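Local coordinates for methyltransferase small domain-containing protein (Thermoplasma acidophilum, PDB 1NE2) that is of unproven function but probably acts as a methyltransferase of the S-adenosylmethionine-dependent, Rossmann-like kind, at residues I82-I87 and F99-V104; V164-K169 and A190-V195. All coordinates share one frame; numbering follows the deposited sequence.

Contact 1. Residues I82-I87 and F99-V104; sequences IDPDAI and FMVADV
Asp83 O is gripped by two backbone N-H groups of the opening helical turn, Ile87 N at 3.2 Å and, weakly, Ala86 N, and the turn so fixed lays Ile87 against Val101 of the strand. Asp83 is also the N-cap: Asp85 N bonds to its OD2 at 2.9 Å, approaching from above the carboxylate plane, 59° out of it. Across the contact the packing is apolar. Ile87, a buried side chain, makes most of the apolar contact from the helix. Its CG1-CD1 arm lies along Val101 and the strand backbone, CG1 3.7 Å from Val101 CG2 and CD1 3.4 Å from Met100 O. CG2 touches the CB of Phe99 and also borders Val101 CG2. The first torsion (-67°) sets CG1 anti to the carbonyl carbon and leaves CG2 pointing away from the backbone N.

Val101 answers with both methyls. Its CG2 touches both Ile87 and Pro84, 3.8 Å from Pro84 CA, while CG1 lies 3.6 Å from Ile82 O. Farther along, Ile82 directs its CD1 to the backbone of Asp103, an outlying touch at the exposed margin. The carboxylate of Asp103 is occupied by Ser105 OG.

The arrangement is a beta-alpha-beta crossover, in which helix 84-93 leads from strand 76-81 to its parallel neighbour 98-101. Asp81, whose OD2 holds Asp83 N, ends the first of these strands, where class I methyltransferases commonly carry an acidic residue for the cofactor ribose. Backbone bonds tie Met100 to Ala79 and Ala102 to Asp81; Phe99 also packs on Ala90 and Lys91 of helix 84-93, and Met100, a selenomethionine, reaches Glu75 of the second subunit.

Contact 2. Residues V164-K169 and A190-V195; sequences VFREEK and AVIFGV
The Phe165 ring lies with one face over the backbone of Gly194, whose O sits 3.5 Å above the ring plane toward the rim and whose CA makes a CH-pi contact. Phe165 CE1 in turn meets one face of the Arg166 guanidinium, whose NH1 is salt-bridged to Asp47. The Phe193 ring takes Val164 CG1 at its edge, while Glu167 runs alongside it, CG 3.3 Å from CE1, with carboxylate and ring planes 35° apart. Phe165 belongs to a classic beta bulge in an antiparallel pair of strands: it and Arg166 both face Gly194, and Gly194 O accepts from the N of each. A first torsion of 58° puts Phe165 CG between its own N and carbonyl carbon, which swings the ring across Gly194; a CB on that residue would clash with CE1.

Glu167 is extended, and its OE2 forms salt bridges with Arg155 and Arg151 of helix 151-161. With an alanine here, both arginines would probably lose this charge partner and the side of the Phe193 ring would probably be uncovered. Beyond the bulge the ladder is regular, Glu168 N reaching Ile192 O at 2.8 Å. On the side of the sheet next to helix 34-46, Arg166 lies beside Ile192, CD to CG2 3.8 Å.

Overall arrangement
Both contacts belong to one mixed seven-stranded sheet but lie on opposite sides of the centre of the chain. Their centres are 26 Å apart and their nearest atoms about 16 Å, so they do not touch. Contact 1 involves strand 98-101, outermost at one end of the sheet within this chain; contact 2 involves strand 162-173, outermost at the other. Along the chain they follow in series: the first belongs to the parallel, Rossmann-like half, the second to the antiparallel hairpin that completes the sheet in this class of fold. Contact 1 is the nearer to the probable cofactor region, since Phe99 touches residues of what is probably the glycine-rich cofactor-binding loop, with Gly61 and Gly63.

Contact 1. Residues I82-I87 and F99-V104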
ATOM      1  N   ILE B  82       0.288  16.969   3.896  1.00 22.75           N
ATOM      2  CA  ILE B  82       0.093  17.599   5.190  1.00 28.78           C
ATOM      3  C   ILE B  82      -1.156  18.477   5.178  1.00 28.93           C
ATOM      4  O   ILE B  82      -1.748  18.739   6.225  1.00 28.53           O
ATOM      5  CB  ILE B  82       1.314  18.464   5.561  1.00 29.12           C
ATOM      6  CG1 ILE B  82       1.153  19.019   6.981  1.00 33.45           C
ATOM      7  CG2 ILE B  82       1.476  19.588   4.550  1.00 29.65           C
ATOM      8  CD1 ILE B  82       1.082  17.948   8.049  1.00 34.40           C
ATOM      9  N   ASP B  83      -1.560  18.909   3.986  1.00 26.12           N
ATOM     10  CA  ASP B  83      -2.718  19.788   3.818  1.00 27.49           C
ATOM     11  C   ASP B  83      -4.052  19.060   3.659  1.00 26.58           C
ATOM     12  O   ASP B  83      -4.284  18.380   2.661  1.00 23.02           O
ATOM     13  CB  ASP B  83      -2.488  20.696   2.609  1.00 29.90           C
ATOM     14  CG  ASP B  83      -3.564  21.757   2.457  1.00 34.85           C
ATOM     15  OD1 ASP B  83      -3.480  22.544   1.492  1.00 38.42           O
ATOM     16  OD2 ASP B  83      -4.486  21.809   3.295  1.00 37.26           O
ATOM     17  N   PRO B  84      -4.962  19.212   4.639  1.00 24.31           N
ATOM     18  CA  PRO B  84      -6.263  18.542   4.549  1.00 23.83           C
ATOM     19  C   PRO B  84      -7.119  19.005   3.371  1.00 23.98           C
ATOM     20  O   PRO B  84      -7.946  18.251   2.866  1.00 23.64           O
ATOM     21  CB  PRO B  84      -6.905  18.852   5.903  1.00 26.52           C
ATOM     22  CG  PRO B  84      -6.309  20.178   6.258  1.00 29.11           C
ATOM     23  CD  PRO B  84      -4.859  19.989   5.885  1.00 27.48           C
ATOM     24  N   ASP B  85      -6.934  20.245   2.935  1.00 23.74           N
ATOM     25  CA  ASP B  85      -7.706  20.746   1.802  1.00 26.68           C
ATOM     26  C   ASP B  85      -7.277  20.017   0.534  1.00 26.98           C
ATOM     27  O   ASP B  85      -8.105  19.697  -0.322  1.00 25.33           O
ATOM     28  CB  ASP B  85      -7.507  22.256   1.641  1.00 29.99           C
ATOM     29  CG  ASP B  85      -8.223  23.052   2.716  1.00 37.49           C
ATOM     30  OD1 ASP B  85      -9.461  22.921   2.823  1.00 39.39           O
ATOM     31  OD2 ASP B  85      -7.551  23.808   3.452  1.00 42.26           O
ATOM     32  N   ALA B  86      -5.982  19.743   0.419  1.00 25.59           N
ATOM     33  CA  ALA B  86      -5.476  19.032  -0.746  1.00 25.92           C
ATOM     34  C   ALA B  86      -6.058  17.614  -0.771  1.00 23.09           C
ATOM     35  O   ALA B  86      -6.526  17.142  -1.806  1.00 24.89           O
ATOM     36  CB  ALA B  86      -3.950  18.976  -0.711  1.00 27.43           C
ATOM     37  N   ILE B  87      -6.036  16.944   0.377  1.00 23.12           N
ATOM     38  CA  ILE B  87      -6.553  15.582   0.468  1.00 21.76           C
ATOM     39  C   ILE B  87      -8.045  15.522   0.159  1.00 23.03           C
ATOM     40  O   ILE B  87      -8.520  14.584  -0.485  1.00 23.11           O
ATOM     41  CB  ILE B  87      -6.272  14.977   1.864  1.00 19.58           C
ATOM     42  CG1 ILE B  87      -4.760  14.778   2.044  1.00 22.29           C
ATOM     43  CG2 ILE B  87      -7.002  13.650   2.031  1.00 21.79           C
ATOM     44  CD1 ILE B  87      -4.100  13.900   0.959  1.00 22.25           C
ATOM     45  N   PHE B  99      -6.055   7.840   0.267  1.00 17.33           N
ATOM     46  CA  PHE B  99      -5.556   9.172   0.610  1.00 18.05           C
ATOM     47  C   PHE B  99      -5.625   9.423   2.111  1.00 19.87           C
ATOM     48  O   PHE B  99      -6.556   8.987   2.781  1.00 19.49           O
ATOM     49  CB  PHE B  99      -6.374  10.255  -0.099  1.00 18.81           C
ATOM     50  CG  PHE B  99      -6.056  10.404  -1.557  1.00 18.38           C
ATOM     51  CD1 PHE B  99      -4.843  10.951  -1.968  1.00 16.79           C
ATOM     52  CD2 PHE B  99      -6.981  10.020  -2.522  1.00 18.30           C
ATOM     53  CE1 PHE B  99      -4.560  11.117  -3.319  1.00 19.79           C
ATOM     54  CE2 PHE B  99      -6.706  10.181  -3.875  1.00 19.92           C
ATOM     55  CZ  PHE B  99      -5.496  10.731  -4.275  1.00 18.87           C
HETATM   56  N   MSE B 100      -4.638  10.142   2.633  1.00 19.73           N
HETATM   57  CA  MSE B 100      -4.598  10.448   4.054  1.00 21.32           C
HETATM   58  C   MSE B 100      -3.843  11.736   4.321  1.00 22.07           C
HETATM   59  O   MSE B 100      -2.948  12.119   3.566  1.00 20.29           O
HETATM   60  CB  MSE B 100      -3.916   9.306   4.808  1.00 27.31           C
HETATM   61  CG  MSE B 100      -2.532   8.988   4.260  1.00 33.45           C
HETATM   62 SE   MSE B 100      -1.697   7.500   5.134  0.65 49.25          SE
HETATM   63  CE  MSE B 100      -2.728   6.088   4.329  1.00 46.02           C
ATOM     64  N   VAL B 101      -4.222  12.416   5.399  1.00 21.94           N
ATOM     65  CA  VAL B 101      -3.541  13.634   5.799  1.00 22.32           C
ATOM     66  C   VAL B 101      -2.458  13.136   6.749  1.00 22.56           C
ATOM     67  O   VAL B 101      -2.744  12.378   7.676  1.00 24.91           O
ATOM     68  CB  VAL B 101      -4.482  14.595   6.565  1.00 24.30           C
ATOM     69  CG1 VAL B 101      -3.712  15.828   7.013  1.00 22.90           C
ATOM     70  CG2 VAL B 101      -5.649  14.998   5.675  1.00 21.14           C
ATOM     71  N   ALA B 102      -1.213  13.529   6.510  1.00 21.57           N
ATOM     72  CA  ALA B 102      -0.133  13.087   7.380  1.00 23.12           C
ATOM     73  C   ALA B 102       1.175  13.796   7.107  1.00 23.95           C
ATOM     74  O   ALA B 102       1.418  14.282   6.002  1.00 21.52           O
ATOM     75  CB  ALA B 102       0.073  11.578   7.234  1.00 24.00           C
ATOM     76  N   ASP B 103       2.009  13.869   8.138  1.00 21.80           N
ATOM     77  CA  ASP B 103       3.329  14.457   8.000  1.00 24.63           C
ATOM     78  C   ASP B 103       4.172  13.259   7.570  1.00 22.74           C
ATOM     79  O   ASP B 103       3.842  12.118   7.903  1.00 24.31           O
ATOM     80  CB  ASP B 103       3.834  14.988   9.341  1.00 29.18           C
ATOM     81  CG  ASP B 103       5.245  15.529   9.251  1.00 36.07           C
ATOM     82  OD1 ASP B 103       5.446  16.556   8.570  1.00 42.63           O
ATOM     83  OD2 ASP B 103       6.154  14.921   9.852  1.00 39.06           O
ATOM     84  N   VAL B 104       5.252  13.502   6.841  1.00 23.63           N
ATOM     85  CA  VAL B 104       6.090  12.404   6.373  1.00 22.36           C
ATOM     86  C   VAL B 104       6.669  11.566   7.516  1.00 24.56           C
ATOM     87  O   VAL B 104       6.871  10.357   7.371  1.00 19.92           O
ATOM     88  CB  VAL B 104       7.222  12.932   5.449  1.00 23.13           C
ATOM     89  CG1 VAL B 104       8.175  13.824   6.229  1.00 23.52           C
ATOM     90  CG2 VAL B 104       7.964  11.769   4.810  1.00 22.70           C
TER

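Contact 2. Residues V164-K169 and A190-V195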
ATOM      1  N   VAL B 164      21.262   4.888  -8.607  1.00 20.03           N
ATOM      2  CA  VAL B 164      20.542   5.854  -9.434  1.00 20.14           C
ATOM      3  C   VAL B 164      20.575   5.365 -10.875  1.00 22.04           C
ATOM      4  O   VAL B 164      21.616   5.415 -11.531  1.00 25.19           O
ATOM      5  CB  VAL B 164      21.188   7.263  -9.369  1.00 21.25           C
ATOM      6  CG1 VAL B 164      20.432   8.229 -10.285  1.00 18.39           C
ATOM      7  CG2 VAL B 164      21.174   7.781  -7.944  1.00 21.80           C
ATOM      8  N   PHE B 165      19.445   4.875 -11.373  1.00 18.69           N
ATOM      9  CA  PHE B 165      19.406   4.391 -12.744  1.00 18.21           C
ATOM     10  C   PHE B 165      18.812   5.429 -13.688  1.00 17.36           C
ATOM     11  O   PHE B 165      18.864   5.268 -14.904  1.00 20.53           O
ATOM     12  CB  PHE B 165      18.650   3.061 -12.820  1.00 18.93           C
ATOM     13  CG  PHE B 165      17.246   3.127 -12.318  1.00 14.60           C
ATOM     14  CD1 PHE B 165      16.219   3.551 -13.151  1.00 18.33           C
ATOM     15  CD2 PHE B 165      16.944   2.746 -11.012  1.00 16.15           C
ATOM     16  CE1 PHE B 165      14.908   3.590 -12.699  1.00 15.32           C
ATOM     17  CE2 PHE B 165      15.635   2.782 -10.547  1.00 16.07           C
ATOM     18  CZ  PHE B 165      14.612   3.208 -11.399  1.00 16.10           C
ATOM     19  N   ARG B 166      18.257   6.500 -13.124  1.00 16.60           N
ATOM     20  CA  ARG B 166      17.706   7.577 -13.935  1.00 15.70           C
ATOM     21  C   ARG B 166      17.937   8.954 -13.323  1.00 16.28           C
ATOM     22  O   ARG B 166      17.684   9.173 -12.136  1.00 14.95           O
ATOM     23  CB  ARG B 166      16.198   7.382 -14.179  1.00 16.41           C
ATOM     24  CG  ARG B 166      15.563   8.516 -15.005  1.00 15.03           C
ATOM     25  CD  ARG B 166      14.155   8.153 -15.479  1.00 15.03           C
ATOM     26  NE  ARG B 166      14.184   6.889 -16.207  1.00 16.44           N
ATOM     27  CZ  ARG B 166      13.409   5.843 -15.934  1.00 16.93           C
ATOM     28  NH1 ARG B 166      12.526   5.909 -14.947  1.00 15.52           N
ATOM     29  NH2 ARG B 166      13.549   4.712 -16.620  1.00 16.77           N
ATOM     30  N   GLU B 167      18.474   9.856 -14.143  1.00 19.27           N
ATOM     31  CA  GLU B 167      18.700  11.253 -13.775  1.00 19.92           C
ATOM     32  C   GLU B 167      18.487  11.927 -15.109  1.00 21.59           C
ATOM     33  O   GLU B 167      19.419  12.123 -15.892  1.00 21.64           O
ATOM     34  CB  GLU B 167      20.118  11.526 -13.283  1.00 21.24           C
ATOM     35  CG  GLU B 167      20.216  12.931 -12.716  1.00 21.39           C
ATOM     36  CD  GLU B 167      21.600  13.294 -12.228  1.00 26.03           C
ATOM     37  OE1 GLU B 167      22.376  12.381 -11.887  1.00 28.43           O
ATOM     38  OE2 GLU B 167      21.899  14.503 -12.169  1.00 30.23           O
ATOM     39  N   GLU B 168      17.232  12.267 -15.360  1.00 19.61           N
ATOM     40  CA  GLU B 168      16.823  12.836 -16.626  1.00 18.40           C
ATOM     41  C   GLU B 168      16.399  14.294 -16.596  1.00 17.87           C
ATOM     42  O   GLU B 168      15.636  14.719 -15.728  1.00 17.94           O
ATOM     43  CB  GLU B 168      15.686  11.976 -17.171  1.00 17.93           C
ATOM     44  CG  GLU B 168      15.124  12.422 -18.499  1.00 20.60           C
ATOM     45  CD  GLU B 168      13.926  11.595 -18.900  1.00 23.21           C
ATOM     46  OE1 GLU B 168      13.608  10.624 -18.181  1.00 24.33           O
ATOM     47  OE2 GLU B 168      13.305  11.908 -19.932  1.00 20.96           O
ATOM     48  N   LYS B 169      16.888  15.055 -17.569  1.00 19.28           N
ATOM     49  CA  LYS B 169      16.542  16.462 -17.662  1.00 21.93           C
ATOM     50  C   LYS B 169      15.224  16.609 -18.419  1.00 21.81           C
ATOM     51  O   LYS B 169      15.045  16.032 -19.491  1.00 21.24           O
ATOM     52  CB  LYS B 169      17.649  17.230 -18.393  1.00 25.58           C
ATOM     53  CG  LYS B 169      17.367  18.713 -18.568  1.00 32.83           C
ATOM     54  CD  LYS B 169      18.479  19.413 -19.341  1.00 39.72           C
ATOM     55  CE  LYS B 169      18.564  18.910 -20.775  1.00 41.77           C
ATOM     56  NZ  LYS B 169      19.596  19.643 -21.568  1.00 45.61           N
ATOM     57  N   ALA B 190      14.042  20.849 -14.988  1.00 24.15           N
ATOM     58  CA  ALA B 190      13.564  20.016 -13.895  1.00 18.12           C
ATOM     59  C   ALA B 190      14.364  18.730 -14.023  1.00 18.60           C
ATOM     60  O   ALA B 190      15.043  18.513 -15.032  1.00 19.51           O
ATOM     61  CB  ALA B 190      12.068  19.733 -14.042  1.00 17.56           C
ATOM     62  N   VAL B 191      14.301  17.880 -13.010  1.00 17.68           N
ATOM     63  CA  VAL B 191      15.040  16.632 -13.055  1.00 17.31           C
ATOM     64  C   VAL B 191      14.212  15.469 -12.532  1.00 17.82           C
ATOM     65  O   VAL B 191      13.484  15.599 -11.544  1.00 18.11           O
ATOM     66  CB  VAL B 191      16.359  16.727 -12.239  1.00 17.46           C
ATOM     67  CG1 VAL B 191      16.057  16.950 -10.764  1.00 16.85           C
ATOM     68  CG2 VAL B 191      17.180  15.459 -12.431  1.00 17.15           C
ATOM     69  N   ILE B 192      14.323  14.341 -13.224  1.00 16.16           N
ATOM     70  CA  ILE B 192      13.637  13.114 -12.852  1.00 18.27           C
ATOM     71  C   ILE B 192      14.678  12.122 -12.357  1.00 16.36           C
ATOM     72  O   ILE B 192      15.658  11.844 -13.054  1.00 17.95           O
ATOM     73  CB  ILE B 192      12.907  12.479 -14.058  1.00 16.59           C
ATOM     74  CG1 ILE B 192      11.695  13.330 -14.450  1.00 19.38           C
ATOM     75  CG2 ILE B 192      12.469  11.046 -13.712  1.00 19.93           C
ATOM     76  CD1 ILE B 192      10.989  12.834 -15.708  1.00 19.15           C
ATOM     77  N   PHE B 193      14.461  11.604 -11.152  1.00 16.42           N
ATOM     78  CA  PHE B 193      15.353  10.617 -10.547  1.00 16.51           C
ATOM     79  C   PHE B 193      14.622   9.295 -10.383  1.00 15.36           C
ATOM     80  O   PHE B 193      13.448   9.280 -10.027  1.00 14.87           O
ATOM     81  CB  PHE B 193      15.819  11.081  -9.161  1.00 16.54           C
ATOM     82  CG  PHE B 193      17.007  11.990  -9.193  1.00 17.26           C
ATOM     83  CD1 PHE B 193      18.257  11.502  -9.557  1.00 21.71           C
ATOM     84  CD2 PHE B 193      16.879  13.339  -8.871  1.00 18.19           C
ATOM     85  CE1 PHE B 193      19.370  12.350  -9.603  1.00 22.09           C
ATOM     86  CE2 PHE B 193      17.986  14.194  -8.914  1.00 17.78           C
ATOM     87  CZ  PHE B 193      19.228  13.695  -9.280  1.00 21.53           C
ATOM     88  N   GLY B 194      15.331   8.204 -10.663  1.00 14.82           N
ATOM     89  CA  GLY B 194      14.810   6.859 -10.497  1.00 15.58           C
ATOM     90  C   GLY B 194      15.921   6.164  -9.737  1.00 17.49           C
ATOM     91  O   GLY B 194      17.058   6.140 -10.215  1.00 16.56           O
ATOM     92  N   VAL B 195      15.612   5.615  -8.564  1.00 15.79           N
ATOM     93  CA  VAL B 195      16.631   4.971  -7.728  1.00 17.36           C
ATOM     94  C   VAL B 195      16.204   3.611  -7.176  1.00 17.39           C
ATOM     95  O   VAL B 195      15.043   3.425  -6.788  1.00 16.29           O
ATOM     96  CB  VAL B 195      16.982   5.870  -6.508  1.00 18.26           C
ATOM     97  CG1 VAL B 195      18.270   5.386  -5.854  1.00 18.04           C
ATOM     98  CG2 VAL B 195      17.096   7.329  -6.935  1.00 16.59           C
TER